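PDB 3SDO: nitrilotriacetate monooxygenase from Burkholderia pseudomallei, which probably acts as a flavin-dependent monooxygenase of the NtaA/SnaA/DszA family, using FMN to insert oxygen into an organic substrate. Local coordinates for residues S314-D319 against L349-V354; H306-H311 against S335-I340; A279-A284 against A370-P375; M23-H28 against L398-F403. All blocks are in the same frame, centred on the assembly; numbering follows the deposited sequence.

Contact 1 of 4, residues S314-D319 against L349-V354; sequences SVYPLD and LTLREV
Asp319 and Arg352 join the loop 314-319 to the first turn of helix 351-363, a helix start built as a capping box. Thr350 is the N-cap: its OG1 accepts from Glu353 N at 3.2 Å, while Glu353 OE1 takes the N-H of Thr350 in return.

The charged interaction is a side-on salt bridge. NE of Arg352 reaches OD1 of Asp319 at 2.9 Å and NH2 reaches OD2, and the first bond is almost perfectly straight (179°). The oxygens lie in the guanidinium plane, but the carboxylate is turned 26° against it, so the nitrogens come to the syn sides somewhat out of the carboxylate plane. Two bonds hold the guanidinium against rotation. Arg352 gets there by sending CG anti to its own N (chi1 -167°), and a bend at chi3 turns NE toward the Asp319 carboxylate.

A backbone bond runs alongside it: Arg352 N donates to Leu318 O at 2.8 Å, tying the loop directly to the helix start.

Packing fills in around these bonds. Leu318 lays CB over one face of the guanidinium, 3.8 Å from NH2, and both Leu318 and Arg352 also touch Pro297 at the start of helix 297-307. An apolar contact brings Leu351 CD2 to Tyr316 CB at 3.7 Å, the phenol pointing off toward His311, to which its OH is hydrogen-bonded. Leu351, a buried residue, also touches Leu301 and Leu304 of helix 297-307.

One water joins the cap to the salt bridge, donating to Asp319 OD1 at 2.7 Å and lying 2.6 Å from Thr350 OG1.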
loop_
_atom_site.group_PDB
_atom_site.type_symbol
_atom_site.label_atom_id
_atom_site.label_comp_id
_atom_site.label_asym_id
_atom_site.label_seq_id
_atom_site.Cartn_x
_atom_site.Cartn_y
_atom_site.Cartn_z
ATOM N N SER A 314 -1.143 -35.463 25.144
ATOM C CA SER A 314 0.298 -35.782 25.129
ATOM C C SER A 314 0.631 -37.017 25.975
ATOM O O SER A 314 1.685 -37.633 25.783
ATOM C CB SER A 314 1.130 -34.566 25.599
ATOM O OG SER A 314 1.093 -34.399 27.022
ATOM N N VAL A 315 -0.244 -37.391 26.908
ATOM C CA VAL A 315 -0.018 -38.616 27.706
ATOM C C VAL A 315 -0.127 -39.942 26.930
ATOM O O VAL A 315 0.388 -40.945 27.383
ATOM C CB VAL A 315 -0.938 -38.693 28.956
ATOM C CG1 VAL A 315 -0.685 -37.488 29.867
ATOM C CG2 VAL A 315 -2.444 -38.833 28.578
ATOM N N TYR A 316 -0.776 -39.942 25.766
ATOM C CA TYR A 316 -1.057 -41.184 25.046
ATOM C C TYR A 316 0.013 -41.507 24.029
ATOM O O TYR A 316 0.633 -40.608 23.465
ATOM C CB TYR A 316 -2.408 -41.107 24.337
ATOM C CG TYR A 316 -3.540 -40.718 25.240
ATOM C CD1 TYR A 316 -4.020 -41.591 26.199
ATOM C CD2 TYR A 316 -4.123 -39.468 25.146
ATOM C CE1 TYR A 316 -5.053 -41.231 27.031
ATOM C CE2 TYR A 316 -5.168 -39.107 25.958
ATOM C CZ TYR A 316 -5.613 -39.979 26.914
ATOM O OH TYR A 316 -6.635 -39.595 27.738
ATOM N N PRO A 317 0.231 -42.808 23.762
ATOM C CA PRO A 317 1.148 -43.134 22.657
ATOM C C PRO A 317 0.589 -42.659 21.310
ATOM O O PRO A 317 -0.558 -42.940 20.992
ATOM C CB PRO A 317 1.237 -44.653 22.705
ATOM C CG PRO A 317 0.015 -45.082 23.426
ATOM C CD PRO A 317 -0.295 -44.018 24.412
ATOM N N LEU A 318 1.406 -41.943 20.540
ATOM C CA LEU A 318 0.972 -41.374 19.258
ATOM C C LEU A 318 0.482 -42.425 18.286
ATOM O O LEU A 318 -0.516 -42.229 17.598
ATOM C CB LEU A 318 2.099 -40.550 18.614
ATOM C CG LEU A 318 2.207 -39.116 19.135
ATOM C CD1 LEU A 318 3.493 -38.436 18.691
ATOM C CD2 LEU A 318 0.978 -38.320 18.658
ATOM N N ASP A 319 1.173 -43.559 18.256
ATOM C CA ASP A 319 0.893 -44.596 17.278
ATOM C C ASP A 319 0.066 -45.719 17.890
ATOM O O ASP A 319 -0.123 -46.755 17.267
ATOM C CB ASP A 319 2.204 -45.079 16.647
ATOM C CG ASP A 319 2.901 -43.969 15.877
ATOM O OD1 ASP A 319 2.249 -43.372 14.992
ATOM O OD2 ASP A 319 4.083 -43.656 16.164
ATOM N N LEU A 349 -8.101 -45.821 13.361
ATOM C CA LEU A 349 -7.062 -44.786 13.360
ATOM C C LEU A 349 -6.291 -44.699 14.673
ATOM O O LEU A 349 -6.843 -44.883 15.756
ATOM C CB LEU A 349 -7.651 -43.408 13.029
ATOM C CG LEU A 349 -8.349 -43.282 11.670
ATOM C CD1 LEU A 349 -8.712 -41.830 11.373
ATOM C CD2 LEU A 349 -7.476 -43.847 10.540
ATOM N N THR A 350 -5.003 -44.399 14.551
ATOM C CA THR A 350 -4.162 -44.120 15.700
ATOM C C THR A 350 -4.414 -42.673 16.136
ATOM O O THR A 350 -5.059 -41.905 15.415
ATOM C CB THR A 350 -2.683 -44.311 15.338
ATOM O OG1 THR A 350 -2.319 -43.381 14.300
ATOM C CG2 THR A 350 -2.427 -45.759 14.868
ATOM N N LEU A 351 -3.890 -42.301 17.303
ATOM C CA LEU A 351 -3.995 -40.936 17.796
ATOM C C LEU A 351 -3.319 -39.964 16.831
ATOM O O LEU A 351 -3.839 -38.882 16.592
ATOM C CB LEU A 351 -3.359 -40.797 19.172
ATOM C CG LEU A 351 -3.221 -39.369 19.707
ATOM C CD1 LEU A 351 -4.561 -38.619 19.676
ATOM C CD2 LEU A 351 -2.606 -39.367 21.128
ATOM N N ARG A 352 -2.159 -40.351 16.304
ATOM C CA ARG A 352 -1.428 -39.516 15.345
ATOM C C ARG A 352 -2.288 -39.285 14.106
ATOM O O ARG A 352 -2.432 -38.161 13.668
ATOM C CB ARG A 352 -0.087 -40.151 14.946
ATOM C CG ARG A 352 0.839 -39.185 14.200
ATOM C CD ARG A 352 1.968 -39.898 13.472
ATOM N NE ARG A 352 2.866 -40.593 14.400
ATOM C CZ ARG A 352 3.939 -40.069 14.987
ATOM N NH1 ARG A 352 4.301 -38.809 14.779
ATOM N NH2 ARG A 352 4.663 -40.823 15.810
ATOM N N GLU A 353 -2.890 -40.348 13.576
ATOM C CA GLU A 353 -3.704 -40.245 12.347
ATOM C C GLU A 353 -4.937 -39.384 12.605
ATOM O O GLU A 353 -5.296 -38.568 11.778
ATOM C CB GLU A 353 -4.122 -41.635 11.833
ATOM C CG GLU A 353 -2.974 -42.423 11.235
ATOM C CD GLU A 353 -3.316 -43.898 10.979
ATOM O OE1 GLU A 353 -4.168 -44.472 11.699
ATOM O OE2 GLU A 353 -2.700 -44.492 10.067
ATOM N N VAL A 354 -5.567 -39.545 13.770
ATOM C CA VAL A 354 -6.698 -38.677 14.113
ATOM C C VAL A 354 -6.261 -37.225 14.217
ATOM O O VAL A 354 -6.917 -36.356 13.645
ATOM C CB VAL A 354 -7.404 -39.067 15.419
ATOM C CG1 VAL A 354 -8.352 -37.954 15.840
ATOM C CG2 VAL A 354 -8.144 -40.383 15.246
HETATM O O HOH W 1 0.129 -43.610 13.417
#

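Contact 2 of 4, residues H306-H311 against S335-I340; sequences HFFQQH and STTDNI
Phe307, Thr337 and Phe308 bury the most surface where the end of helix 297-307 packs on helix 334-346. The two phenylalanines, consecutive in sequence, each receive a threonine methyl on a ring face, giving a pair of CH-pi contacts. Thr336 CG2 stands almost on the normal of the Phe307 ring, 4.0 Å from its centroid, and the opposite face of that ring is covered by His306 CD2. On the neighbouring ring, Thr337 CG2 sits 3.8 Å from the Phe308 centroid, 13° off the normal.

The same Thr337 methyl is wedged between the two residues, also reaching Phe307 CB at 3.8 Å. Its rotamer explains this: with chi1 at 59°, CG2 is anti to the carbonyl carbon and faces the aromatic pair, while OG1 turns back to the carbonyl of Gln334 in its own helix. Ile340, one turn further on, places CD1 obliquely against both rings, 4.2 Å from Phe307 CD2. No hydrogen bond crosses the contact.

Beyond Phe307 the helix gives way to a type I' turn from Phe308 to His311. Helix 351-363 closes the cluster, bringing Val358 onto Phe307 and Ile340, so that three helices, 297-307, 334-346 and 351-363, meet around the rings.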
loop_
_atom_site.group_PDB
_atom_site.type_symbol
_atom_site.label_atom_id
_atom_site.label_comp_id
_atom_site.label_asym_id
_atom_site.label_seq_id
_atom_site.Cartn_x
_atom_site.Cartn_y
_atom_site.Cartn_z
ATOM N N HIS A 306 -8.214 -28.502 22.038
ATOM C CA HIS A 306 -9.205 -27.427 21.902
ATOM C C HIS A 306 -10.666 -27.931 21.894
ATOM O O HIS A 306 -11.572 -27.298 22.456
ATOM C CB HIS A 306 -8.868 -26.632 20.605
ATOM C CG HIS A 306 -9.898 -25.634 20.185
ATOM N ND1 HIS A 306 -10.174 -24.493 20.908
ATOM C CD2 HIS A 306 -10.695 -25.586 19.089
ATOM C CE1 HIS A 306 -11.115 -23.798 20.290
ATOM N NE2 HIS A 306 -11.447 -24.438 19.180
ATOM N N PHE A 307 -10.894 -29.065 21.251
ATOM C CA PHE A 307 -12.240 -29.578 21.094
ATOM C C PHE A 307 -12.709 -30.394 22.287
ATOM O O PHE A 307 -13.899 -30.660 22.411
ATOM C CB PHE A 307 -12.334 -30.385 19.803
ATOM C CG PHE A 307 -12.124 -29.546 18.553
ATOM C CD1 PHE A 307 -12.967 -28.488 18.265
ATOM C CD2 PHE A 307 -11.080 -29.814 17.684
ATOM C CE1 PHE A 307 -12.776 -27.708 17.123
ATOM C CE2 PHE A 307 -10.877 -29.029 16.537
ATOM C CZ PHE A 307 -11.732 -27.981 16.258
ATOM N N PHE A 308 -11.782 -30.792 23.155
ATOM C CA PHE A 308 -12.100 -31.651 24.291
ATOM C C PHE A 308 -11.789 -30.984 25.638
ATOM O O PHE A 308 -11.235 -31.614 26.540
ATOM C CB PHE A 308 -11.329 -32.969 24.164
ATOM C CG PHE A 308 -11.816 -33.857 23.063
ATOM C CD1 PHE A 308 -12.833 -34.769 23.296
ATOM C CD2 PHE A 308 -11.249 -33.798 21.804
ATOM C CE1 PHE A 308 -13.283 -35.608 22.292
ATOM C CE2 PHE A 308 -11.670 -34.632 20.794
ATOM C CZ PHE A 308 -12.692 -35.546 21.037
ATOM N N GLN A 309 -12.158 -29.715 25.776
ATOM C CA GLN A 309 -11.992 -28.974 27.026
ATOM C C GLN A 309 -10.550 -29.041 27.572
ATOM O O GLN A 309 -10.333 -29.230 28.775
ATOM C CB GLN A 309 -13.003 -29.469 28.076
ATOM C CG GLN A 309 -14.463 -29.352 27.621
ATOM C CD GLN A 309 -15.476 -29.656 28.714
ATOM O OE1 GLN A 309 -15.537 -30.769 29.240
ATOM N NE2 GLN A 309 -16.334 -28.678 29.008
ATOM N N GLN A 310 -9.585 -28.863 26.669
ATOM C CA GLN A 310 -8.148 -28.858 26.984
ATOM C C GLN A 310 -7.601 -30.154 27.569
ATOM O O GLN A 310 -6.631 -30.148 28.325
ATOM C CB GLN A 310 -7.766 -27.689 27.884
ATOM C CG GLN A 310 -8.009 -26.339 27.199
ATOM C CD GLN A 310 -9.128 -25.576 27.832
ATOM O OE1 GLN A 310 -10.310 -25.886 27.624
ATOM N NE2 GLN A 310 -8.773 -24.559 28.620
ATOM N N HIS A 311 -8.178 -31.264 27.148
ATOM C CA HIS A 311 -7.646 -32.566 27.500
ATOM C C HIS A 311 -6.194 -32.686 27.027
ATOM O O HIS A 311 -5.855 -32.239 25.935
ATOM C CB HIS A 311 -8.505 -33.675 26.889
ATOM C CG HIS A 311 -8.134 -35.041 27.356
ATOM N ND1 HIS A 311 -8.514 -35.539 28.582
ATOM C CD2 HIS A 311 -7.430 -36.027 26.747
ATOM C CE1 HIS A 311 -8.044 -36.770 28.717
ATOM N NE2 HIS A 311 -7.394 -37.092 27.612
ATOM N N SER A 335 -20.551 -31.443 18.261
ATOM C CA SER A 335 -20.748 -32.021 16.932
ATOM C C SER A 335 -19.407 -32.357 16.270
ATOM O O SER A 335 -19.287 -33.347 15.529
ATOM C CB SER A 335 -21.569 -31.083 16.024
ATOM O OG SER A 335 -20.736 -30.234 15.243
ATOM N N THR A 336 -18.399 -31.521 16.519
ATOM C CA THR A 336 -17.060 -31.784 15.999
ATOM C C THR A 336 -16.430 -32.963 16.737
ATOM O O THR A 336 -15.787 -33.814 16.114
ATOM C CB THR A 336 -16.144 -30.545 16.106
ATOM O OG1 THR A 336 -16.717 -29.477 15.365
ATOM C CG2 THR A 336 -14.776 -30.841 15.532
ATOM N N THR A 337 -16.614 -33.038 18.053
ATOM C CA THR A 337 -16.053 -34.160 18.786
ATOM C C THR A 337 -16.731 -35.457 18.344
ATOM O O THR A 337 -16.072 -36.493 18.230
ATOM C CB THR A 337 -16.065 -33.966 20.334
ATOM O OG1 THR A 337 -17.401 -33.764 20.818
ATOM C CG2 THR A 337 -15.193 -32.787 20.710
ATOM N N ASP A 338 -18.030 -35.392 18.055
ATOM C CA ASP A 338 -18.739 -36.540 17.472
ATOM C C ASP A 338 -18.124 -36.940 16.118
ATOM O O ASP A 338 -17.924 -38.126 15.854
ATOM C CB ASP A 338 -20.234 -36.245 17.310
ATOM C CG ASP A 338 -21.005 -36.316 18.632
ATOM O OD1 ASP A 338 -20.464 -36.826 19.639
ATOM O OD2 ASP A 338 -22.172 -35.869 18.656
ATOM N N ASN A 339 -17.825 -35.966 15.270
ATOM C CA ASN A 339 -17.213 -36.277 13.968
ATOM C C ASN A 339 -15.874 -36.979 14.164
ATOM O O ASN A 339 -15.555 -37.948 13.473
ATOM C CB ASN A 339 -16.968 -35.011 13.136
ATOM C CG ASN A 339 -18.240 -34.342 12.679
ATOM O OD1 ASN A 339 -19.323 -34.942 12.667
ATOM N ND2 ASN A 339 -18.112 -33.077 12.271
ATOM N N ILE A 340 -15.095 -36.478 15.118
ATOM C CA ILE A 340 -13.777 -37.021 15.401
ATOM C C ILE A 340 -13.885 -38.481 15.887
ATOM O O ILE A 340 -13.213 -39.386 15.363
ATOM C CB ILE A 340 -13.027 -36.120 16.424
ATOM C CG1 ILE A 340 -12.620 -34.803 15.751
ATOM C CG2 ILE A 340 -11.780 -36.808 16.966
ATOM C CD1 ILE A 340 -12.069 -33.748 16.704
#

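Contact 3 of 4, residues A279-A284 against A370-P375; sequences ATQQEA and AFIGTP
The carboxamide of Gln281 lies against the backbone of Ile372 and Gly373, with the carbonyl oxygen of Ile372 near its plane at the amino edge. NE2 donates to Ile372 O at 3.1 Å (N-H...O angle 166°), although it approaches from above the carbonyl plane of Ile372, 51° out of it. The other end of the amide uses a water, which donates to OE1 at 2.9 Å and accepts from Thr374 N, so the amide spans two successive peptide units. The chain leaves CA extended (chi1 -170°) and then bends at chi2, which brings the amide to the strand, and Asp285 OD1 takes a second hydrogen bond from NE2, helping to fix which way round the amide sits.

Gly373 allows close approach: Ala284 CB comes within 3.6 Å of its CA, and the backbone angles there are ones that only glycine readily adopts. Flanking it, Ile372 CG2 lies 4.2 Å from Ala284 CB, and Thr374 CG2 meets Ala279 O at 3.5 Å.

Both segments hold a helix N-cap, Thr280 for helix 281-292 and Thr374 for helix 375-387. Strand 372-373 runs parallel to strand 268-277, whose end leads into Thr280, and the start of helix 281-292 thus packs beside that short strand, where the parallel sheet passes into helix 281-292.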
loop_
_atom_site.group_PDB
_atom_site.type_symbol
_atom_site.label_atom_id
_atom_site.label_comp_id
_atom_site.label_asym_id
_atom_site.label_seq_id
_atom_site.Cartn_x
_atom_site.Cartn_y
_atom_site.Cartn_z
ATOM N N ALA A 279 5.247 -36.978 -10.261
ATOM C CA ALA A 279 5.257 -37.729 -11.523
ATOM C C ALA A 279 4.451 -39.006 -11.394
ATOM O O ALA A 279 3.926 -39.524 -12.371
ATOM C CB ALA A 279 6.693 -38.063 -11.928
ATOM N N THR A 280 4.403 -39.524 -10.175
ATOM C CA THR A 280 3.610 -40.677 -9.835
ATOM C C THR A 280 2.725 -40.254 -8.677
ATOM O O THR A 280 3.010 -39.257 -8.011
ATOM C CB THR A 280 4.508 -41.839 -9.382
ATOM O OG1 THR A 280 5.346 -41.391 -8.312
ATOM C CG2 THR A 280 5.388 -42.336 -10.542
ATOM N N GLN A 281 1.660 -41.001 -8.433
ATOM C CA GLN A 281 0.872 -40.819 -7.233
ATOM C C GLN A 281 1.758 -40.918 -5.966
ATOM O O GLN A 281 1.572 -40.150 -5.013
ATOM C CB GLN A 281 -0.268 -41.842 -7.172
ATOM C CG GLN A 281 -1.307 -41.588 -6.067
ATOM C CD GLN A 281 -2.116 -40.323 -6.279
ATOM O OE1 GLN A 281 -2.813 -40.175 -7.281
ATOM N NE2 GLN A 281 -2.040 -39.404 -5.323
ATOM N N GLN A 282 2.727 -41.840 -5.965
ATOM C CA GLN A 282 3.594 -42.052 -4.796
ATOM C C GLN A 282 4.355 -40.770 -4.433
ATOM O O GLN A 282 4.450 -40.409 -3.252
ATOM C CB GLN A 282 4.578 -43.207 -5.034
ATOM N N GLU A 283 4.859 -40.091 -5.466
ATOM C CA GLU A 283 5.652 -38.872 -5.345
ATOM C C GLU A 283 4.787 -37.691 -4.866
ATOM O O GLU A 283 5.205 -36.920 -3.986
ATOM C CB GLU A 283 6.259 -38.561 -6.715
ATOM C CG GLU A 283 7.370 -37.543 -6.779
ATOM C CD GLU A 283 7.889 -37.364 -8.221
ATOM O OE1 GLU A 283 8.203 -38.394 -8.881
ATOM O OE2 GLU A 283 7.960 -36.204 -8.698
ATOM N N ALA A 284 3.594 -37.557 -5.461
ATOM C CA ALA A 284 2.585 -36.616 -4.988
ATOM C C ALA A 284 2.255 -36.832 -3.511
ATOM O O ALA A 284 2.188 -35.866 -2.724
ATOM C CB ALA A 284 1.310 -36.731 -5.821
ATOM N N ALA A 370 -8.501 -35.275 -4.751
ATOM C CA ALA A 370 -8.684 -35.140 -6.214
ATOM C C ALA A 370 -7.661 -34.178 -6.839
ATOM O O ALA A 370 -7.338 -34.331 -8.018
ATOM C CB ALA A 370 -10.132 -34.714 -6.570
ATOM N N PHE A 371 -7.140 -33.222 -6.052
ATOM C CA PHE A 371 -6.089 -32.313 -6.537
ATOM C C PHE A 371 -4.666 -32.715 -6.064
ATOM O O PHE A 371 -3.746 -31.893 -6.091
ATOM C CB PHE A 371 -6.388 -30.859 -6.147
ATOM C CG PHE A 371 -7.593 -30.286 -6.816
ATOM C CD1 PHE A 371 -7.551 -29.914 -8.144
ATOM C CD2 PHE A 371 -8.771 -30.108 -6.123
ATOM C CE1 PHE A 371 -8.676 -29.394 -8.780
ATOM C CE2 PHE A 371 -9.895 -29.587 -6.761
ATOM C CZ PHE A 371 -9.825 -29.217 -8.094
ATOM N N ILE A 372 -4.502 -33.979 -5.663
ATOM C CA ILE A 372 -3.202 -34.541 -5.291
ATOM C C ILE A 372 -2.910 -35.761 -6.169
ATOM O O ILE A 372 -3.605 -36.786 -6.091
ATOM C CB ILE A 372 -3.173 -34.944 -3.780
ATOM C CG1 ILE A 372 -3.465 -33.721 -2.894
ATOM C CG2 ILE A 372 -1.840 -35.524 -3.380
ATOM C CD1 ILE A 372 -3.743 -34.104 -1.398
ATOM N N GLY A 373 -1.896 -35.653 -7.023
ATOM C CA GLY A 373 -1.557 -36.760 -7.939
ATOM C C GLY A 373 -0.691 -36.300 -9.093
ATOM O O GLY A 373 0.047 -35.330 -8.964
ATOM N N THR A 374 -0.790 -36.987 -10.224
ATOM C CA THR A 374 0.033 -36.668 -11.380
ATOM C C THR A 374 -0.458 -35.418 -12.093
ATOM O O THR A 374 -1.649 -35.051 -11.982
ATOM C CB THR A 374 0.021 -37.790 -12.396
ATOM O OG1 THR A 374 -1.321 -37.932 -12.876
ATOM C CG2 THR A 374 0.542 -39.119 -11.749
ATOM N N PRO A 375 0.435 -34.767 -12.852
ATOM C CA PRO A 375 -0.012 -33.613 -13.636
ATOM C C PRO A 375 -1.262 -33.870 -14.487
ATOM O O PRO A 375 -2.166 -33.045 -14.497
ATOM C CB PRO A 375 1.203 -33.281 -14.505
ATOM C CG PRO A 375 2.399 -33.743 -13.676
ATOM C CD PRO A 375 1.903 -34.926 -12.870
HETATM O O HOH W 2 -2.924 -39.309 -10.010
#

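Contact 4 of 4, residues M23-H28 against L398-F403; sequences MNAWKH and LPVTGF
Ala25 and His28, from the short 3-10 segment and the residue after it, pack on Val400 and Phe403 just past strand 393-396. Van der Waals contacts make up the first group. Ala25 CB touches Pro399 O at 3.5 Å and makes an apolar contact with Val400 CG2 at 4.0 Å. Val400 turns its two methyls toward the imidazole side chain: CG1, anti to the backbone N (chi1 173°), lies 3.9 Å from His28 ND1, and CG2 reaches His28 CB.

The second group is aromatic. The His28 and Phe403 rings meet obliquely, planes at 44° and centroids 4.8 Å apart, with Phe403 CE2 above one face of the imidazole toward its rim. The nearest atoms, His28 CE1 and Phe403 CD2, are 3.3 Å apart.

Hydrogen bonds to residues beyond the two segments fix the imidazole. ND1 pairs with Ser30 OG and NE2 with Gln290 OE1 of helix 281-292, so both ring nitrogens of this buried histidine are engaged; Ser30 OG also takes the N-H of Phe403. At Trp26, the carbonyl oxygen accepts from Arg177 of the second subunit.

Strands 11-15 and 393-396 pair in parallel, and the contact joins the loop after one to the helix start after the other, as expected where the first and last strands close a TIM barrel of the luciferase-like family.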
loop_
_atom_site.group_PDB
_atom_site.type_symbol
_atom_site.label_atom_id
_atom_site.label_comp_id
_atom_site.label_asym_id
_atom_site.label_seq_id
_atom_site.Cartn_x
_atom_site.Cartn_y
_atom_site.Cartn_z
ATOM N N MET A 23 -0.127 -22.746 7.318
ATOM C CA MET A 23 0.283 -21.829 8.372
ATOM C C MET A 23 1.754 -22.012 8.770
ATOM O O MET A 23 2.393 -21.057 9.209
ATOM C CB MET A 23 -0.643 -21.951 9.601
ATOM C CG MET A 23 -0.523 -23.228 10.424
ATOM S SD MET A 23 -1.406 -23.202 12.029
ATOM C CE MET A 23 -2.915 -22.346 11.563
ATOM N N ASN A 24 2.265 -23.238 8.617
ATOM C CA ASN A 24 3.640 -23.575 8.988
ATOM C C ASN A 24 4.617 -23.681 7.805
ATOM O O ASN A 24 5.693 -24.256 7.926
ATOM C CB ASN A 24 3.650 -24.844 9.822
ATOM C CG ASN A 24 3.205 -24.590 11.287
ATOM O OD1 ASN A 24 2.953 -23.439 11.695
ATOM N ND2 ASN A 24 3.101 -25.661 12.061
ATOM N N ALA A 25 4.257 -23.051 6.692
ATOM C CA ALA A 25 5.063 -23.110 5.477
ATOM C C ALA A 25 6.455 -22.484 5.660
ATOM O O ALA A 25 7.392 -22.826 4.920
ATOM C CB ALA A 25 4.309 -22.431 4.299
ATOM N N TRP A 26 6.600 -21.583 6.634
ATOM C CA TRP A 26 7.911 -20.952 6.916
ATOM C C TRP A 26 8.993 -21.982 7.266
ATOM O O TRP A 26 10.194 -21.663 7.221
ATOM C CB TRP A 26 7.829 -19.931 8.060
ATOM C CG TRP A 26 7.560 -20.511 9.424
ATOM C CD1 TRP A 26 6.328 -20.795 9.978
ATOM C CD2 TRP A 26 8.529 -20.857 10.420
ATOM N NE1 TRP A 26 6.476 -21.316 11.240
ATOM C CE2 TRP A 26 7.816 -21.361 11.545
ATOM C CE3 TRP A 26 9.923 -20.784 10.482
ATOM C CZ2 TRP A 26 8.453 -21.787 12.708
ATOM C CZ3 TRP A 26 10.562 -21.237 11.642
ATOM C CH2 TRP A 26 9.826 -21.720 12.741
ATOM N N LYS A 27 8.566 -23.172 7.688
ATOM C CA LYS A 27 9.487 -24.260 8.028
ATOM C C LYS A 27 10.011 -25.007 6.795
ATOM O O LYS A 27 10.988 -25.751 6.903
ATOM C CB LYS A 27 8.825 -25.310 8.935
ATOM C CG LYS A 27 8.259 -24.838 10.264
ATOM C CD LYS A 27 7.847 -26.082 11.093
ATOM C CE LYS A 27 7.027 -25.738 12.309
ATOM N NZ LYS A 27 6.334 -26.922 12.953
ATOM N N HIS A 28 9.339 -24.880 5.650
ATOM C CA HIS A 28 9.729 -25.672 4.473
ATOM C C HIS A 28 10.990 -25.117 3.814
ATOM O O HIS A 28 11.065 -23.905 3.581
ATOM C CB HIS A 28 8.603 -25.752 3.432
ATOM C CG HIS A 28 8.781 -26.898 2.497
ATOM N ND1 HIS A 28 9.440 -26.773 1.298
ATOM C CD2 HIS A 28 8.490 -28.211 2.640
ATOM C CE1 HIS A 28 9.507 -27.961 0.719
ATOM N NE2 HIS A 28 8.947 -28.853 1.520
ATOM N N LEU A 398 -1.330 -22.237 -2.789
ATOM C CA LEU A 398 -0.455 -23.398 -2.664
ATOM C C LEU A 398 0.044 -23.533 -1.226
ATOM O O LEU A 398 0.404 -22.543 -0.594
ATOM C CB LEU A 398 0.703 -23.338 -3.656
ATOM C CG LEU A 398 0.180 -23.457 -5.093
ATOM C CD1 LEU A 398 0.989 -22.618 -6.055
ATOM C CD2 LEU A 398 0.086 -24.944 -5.512
ATOM N N PRO A 399 0.051 -24.770 -0.695
ATOM C CA PRO A 399 0.446 -24.960 0.692
ATOM C C PRO A 399 1.821 -24.323 1.019
ATOM O O PRO A 399 1.987 -23.702 2.067
ATOM C CB PRO A 399 0.478 -26.499 0.835
ATOM C CG PRO A 399 -0.481 -26.979 -0.123
ATOM C CD PRO A 399 -0.372 -26.036 -1.315
ATOM N N VAL A 400 2.776 -24.463 0.100
ATOM C CA VAL A 400 4.098 -23.853 0.218
ATOM C C VAL A 400 4.365 -23.133 -1.111
ATOM O O VAL A 400 4.349 -23.763 -2.165
ATOM C CB VAL A 400 5.192 -24.922 0.514
ATOM C CG1 VAL A 400 6.595 -24.301 0.470
ATOM C CG2 VAL A 400 4.960 -25.592 1.887
ATOM N N THR A 401 4.578 -21.821 -1.051
ATOM C CA THR A 401 4.673 -20.969 -2.240
ATOM C C THR A 401 5.915 -21.280 -3.111
ATOM O O THR A 401 5.921 -21.005 -4.316
ATOM C CB THR A 401 4.711 -19.475 -1.840
ATOM O OG1 THR A 401 3.744 -19.209 -0.800
ATOM C CG2 THR A 401 4.429 -18.590 -3.043
ATOM N N GLY A 402 6.952 -21.831 -2.489
ATOM C CA GLY A 402 8.163 -22.283 -3.189
ATOM C C GLY A 402 7.894 -23.442 -4.133
ATOM O O GLY A 402 7.545 -23.241 -5.295
ATOM N N PHE A 403 8.050 -24.669 -3.656
ATOM C CA PHE A 403 7.898 -25.830 -4.546
ATOM C C PHE A 403 6.495 -25.945 -5.099
ATOM O O PHE A 403 6.321 -26.416 -6.211
ATOM C CB PHE A 403 8.322 -27.137 -3.875
ATOM C CG PHE A 403 7.264 -27.760 -3.018
ATOM C CD1 PHE A 403 6.315 -28.588 -3.573
ATOM C CD2 PHE A 403 7.227 -27.520 -1.659
ATOM C CE1 PHE A 403 5.348 -29.181 -2.787
ATOM C CE2 PHE A 403 6.260 -28.103 -0.867
ATOM C CZ PHE A 403 5.315 -28.936 -1.428
#

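Contacts 1 and 2 form one unit: their segments alternate along the chain, their centres are 15 Å apart, and they touch through Tyr316 and His311 and through Val354 and Ile340. Helices 297-307, 334-346 and 351-363 carry this region, which is inserted between strands 268-277 and 372-373. Contact 3 spans that insertion, its centre about 27 Å from that of contact 1 and 32 Å from that of contact 2. Contact 4 encloses all the others, joining the beginning of the chain to its late part; it lies 18 Å from contact 3, centre to centre. The pairing of the first and last parallel strands, 11-15 and 393-396, fits a closed TIM barrel, with a helical excursion that leaves and rejoins it near contact 3.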